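Local coordinates for protein rubber oxygenase (Streptomyces sp., PDB 5O1L) that cleaves the carbon-carbon backbone of poly(cis-1,4-isoprene) rubber by adding dioxygen across its double bonds, using a non-covalently bound b-type heme, at residues 352-357 / 369-374. Residues are numbered along the deposited sequence; the frame is centred on the assembly and turned at random.
Sequences ATAWPL and PAVPAV
Val371 presses its CG1 methyl against the helix at Ala354, 3.6 Å from that residue's CB, and this is the tight end of the contact. The same methyl serves a second neighbour: Leu357, in one of its two modelled conformers, brings its CD1 to 3.9 Å from CG1 of Val371, the two side chains running antiparallel alongside one another. The rotation of Val371 accounts for the double use, since CG1 lies anti to the carbonyl carbon (chi1 -62°), where it meets both helix residues, while CG2 takes the place between the backbone N and the carbonyl carbon. At Ala354, which is buried, the loop comes in with 6.2 Å between its CA and that of Val371.

No hydrogen bond joins the two segments; the side-chain contacts are apolar. What they form is a helix-loop-helix connection: helix 345-362 ends, the chain doubles back, and the proline-rich run 369-372 passes along the helix it has just left before starting helix 373-393. Leu375 of that second helix also lies on Ala354, and on its neighbour Trp355, whose side chain leaves the backbone on the far side from the loop and whose ring meets Trp245 and Phe326 edge-to-face. The contact as a whole lies at the surface, away from the heme site.

The outer side is more open: Leu357, Pro369 and Pro372 are all partly exposed. CB and CG of the Pro369 ring rest against CB of Leu357, with 4.0 Å between the two CB atoms, and CG of Pro369 also comes to 3.9 Å from the carbonyl O of Leu357, a van der Waals contact. Loosest is Pro372, which barely touches, its CD 4.3 Å from CB of Ala354.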
loop_
_atom_site.group_PDB
_atom_site.type_symbol
_atom_site.label_atom_id
_atom_site.label_comp_id
_atom_site.label_asym_id
_atom_site.label_seq_id
_atom_site.Cartn_x
_atom_site.Cartn_y
_atom_site.Cartn_z
ATOM N N ALA A 352 -12.278 -22.356 1.305
ATOM C CA ALA A 352 -13.187 -21.769 2.268
ATOM C C ALA A 352 -13.489 -22.678 3.431
ATOM O O ALA A 352 -13.718 -22.178 4.577
ATOM C CB ALA A 352 -14.493 -21.415 1.519
ATOM N N THR A 353 -13.570 -23.978 3.230
ATOM C CA THR A 353 -13.838 -24.924 4.289
ATOM C C THR A 353 -12.643 -25.178 5.178
ATOM O O THR A 353 -12.825 -25.481 6.372
ATOM C CB THR A 353 -14.548 -26.223 3.860
ATOM O OG1 THR A 353 -13.731 -27.016 3.070
ATOM C CG2 THR A 353 -15.705 -25.846 3.031
ATOM N N ALA A 354 -11.420 -25.107 4.648
ATOM C CA ALA A 354 -10.281 -25.571 5.432
ATOM C C ALA A 354 -9.268 -24.500 5.768
ATOM O O ALA A 354 -8.502 -24.683 6.727
ATOM C CB ALA A 354 -9.565 -26.698 4.710
ATOM N N TRP A 355 -9.218 -23.386 5.059
ATOM C CA TRP A 355 -8.226 -22.374 5.406
ATOM C C TRP A 355 -8.422 -21.875 6.840
ATOM O O TRP A 355 -7.421 -21.741 7.544
ATOM C CB TRP A 355 -8.251 -21.181 4.431
ATOM C CG TRP A 355 -7.247 -20.073 4.715
ATOM C CD1 TRP A 355 -7.490 -18.775 5.156
ATOM C CD2 TRP A 355 -5.838 -20.166 4.502
ATOM N NE1 TRP A 355 -6.309 -18.141 5.255
ATOM C CE2 TRP A 355 -5.280 -18.931 4.825
ATOM C CE3 TRP A 355 -5.015 -21.161 4.020
ATOM C CZ2 TRP A 355 -3.906 -18.685 4.730
ATOM C CZ3 TRP A 355 -3.595 -20.911 3.927
ATOM C CH2 TRP A 355 -3.090 -19.699 4.320
ATOM N N PRO A 356 -9.663 -21.704 7.310
ATOM C CA PRO A 356 -9.780 -21.264 8.733
ATOM C C PRO A 356 -9.266 -22.324 9.701
ATOM O O PRO A 356 -8.902 -21.970 10.821
ATOM C CB PRO A 356 -11.262 -21.009 8.896
ATOM C CG PRO A 356 -11.832 -20.866 7.535
ATOM C CD PRO A 356 -10.934 -21.591 6.580
ATOM N N LEU A 357 -9.235 -23.592 9.308
ATOM C CA LEU A 357 -8.681 -24.634 10.168
ATOM C C LEU A 357 -7.194 -24.541 10.229
ATOM O O LEU A 357 -6.603 -24.733 11.295
ATOM C CB LEU A 357 -9.111 -26.044 9.725
ATOM C CG LEU A 357 -10.636 -26.245 9.679
ATOM C CD1 LEU A 357 -10.910 -27.540 8.974
ATOM C CD2 LEU A 357 -11.120 -26.201 11.119
ATOM N N PRO A 369 -5.406 -30.400 11.900
ATOM C CA PRO A 369 -6.647 -30.740 11.295
ATOM C C PRO A 369 -6.443 -31.603 10.080
ATOM O O PRO A 369 -5.456 -31.481 9.370
ATOM C CB PRO A 369 -7.242 -29.363 10.907
ATOM C CG PRO A 369 -6.060 -28.526 10.614
ATOM C CD PRO A 369 -5.002 -28.989 11.589
ATOM N N ALA A 370 -7.410 -32.466 9.827
ATOM C CA ALA A 370 -7.416 -33.316 8.642
ATOM C C ALA A 370 -8.009 -32.500 7.520
ATOM O O ALA A 370 -9.186 -32.213 7.513
ATOM C CB ALA A 370 -8.349 -34.530 8.893
ATOM N N VAL A 371 -7.173 -31.962 6.671
ATOM C CA VAL A 371 -7.636 -31.161 5.552
ATOM C C VAL A 371 -7.012 -31.740 4.288
ATOM O O VAL A 371 -6.055 -32.466 4.340
ATOM C CB VAL A 371 -7.254 -29.637 5.703
ATOM C CG1 VAL A 371 -7.919 -29.010 6.947
ATOM C CG2 VAL A 371 -5.772 -29.451 5.850
ATOM N N PRO A 372 -7.571 -31.405 3.134
ATOM C CA PRO A 372 -6.942 -31.822 1.876
ATOM C C PRO A 372 -5.488 -31.413 1.764
ATOM O O PRO A 372 -5.125 -30.322 2.178
ATOM C CB PRO A 372 -7.760 -31.041 0.840
ATOM C CG PRO A 372 -9.091 -30.843 1.480
ATOM C CD PRO A 372 -8.767 -30.563 2.896
ATOM N N ALA A 373 -4.651 -32.251 1.166
ATOM C CA ALA A 373 -3.242 -32.015 1.030
ATOM C C ALA A 373 -2.944 -30.707 0.329
ATOM O O ALA A 373 -1.925 -30.016 0.665
ATOM C CB ALA A 373 -2.559 -33.125 0.262
ATOM N N VAL A 374 -3.777 -30.318 -0.628
ATOM C CA VAL A 374 -3.467 -29.078 -1.397
ATOM C C VAL A 374 -3.487 -27.855 -0.428
ATOM O O VAL A 374 -2.887 -26.840 -0.727
ATOM C CB VAL A 374 -4.406 -28.879 -2.596
ATOM C CG1 VAL A 374 -5.866 -28.666 -2.155
ATOM C CG2 VAL A 374 -3.992 -27.759 -3.511
#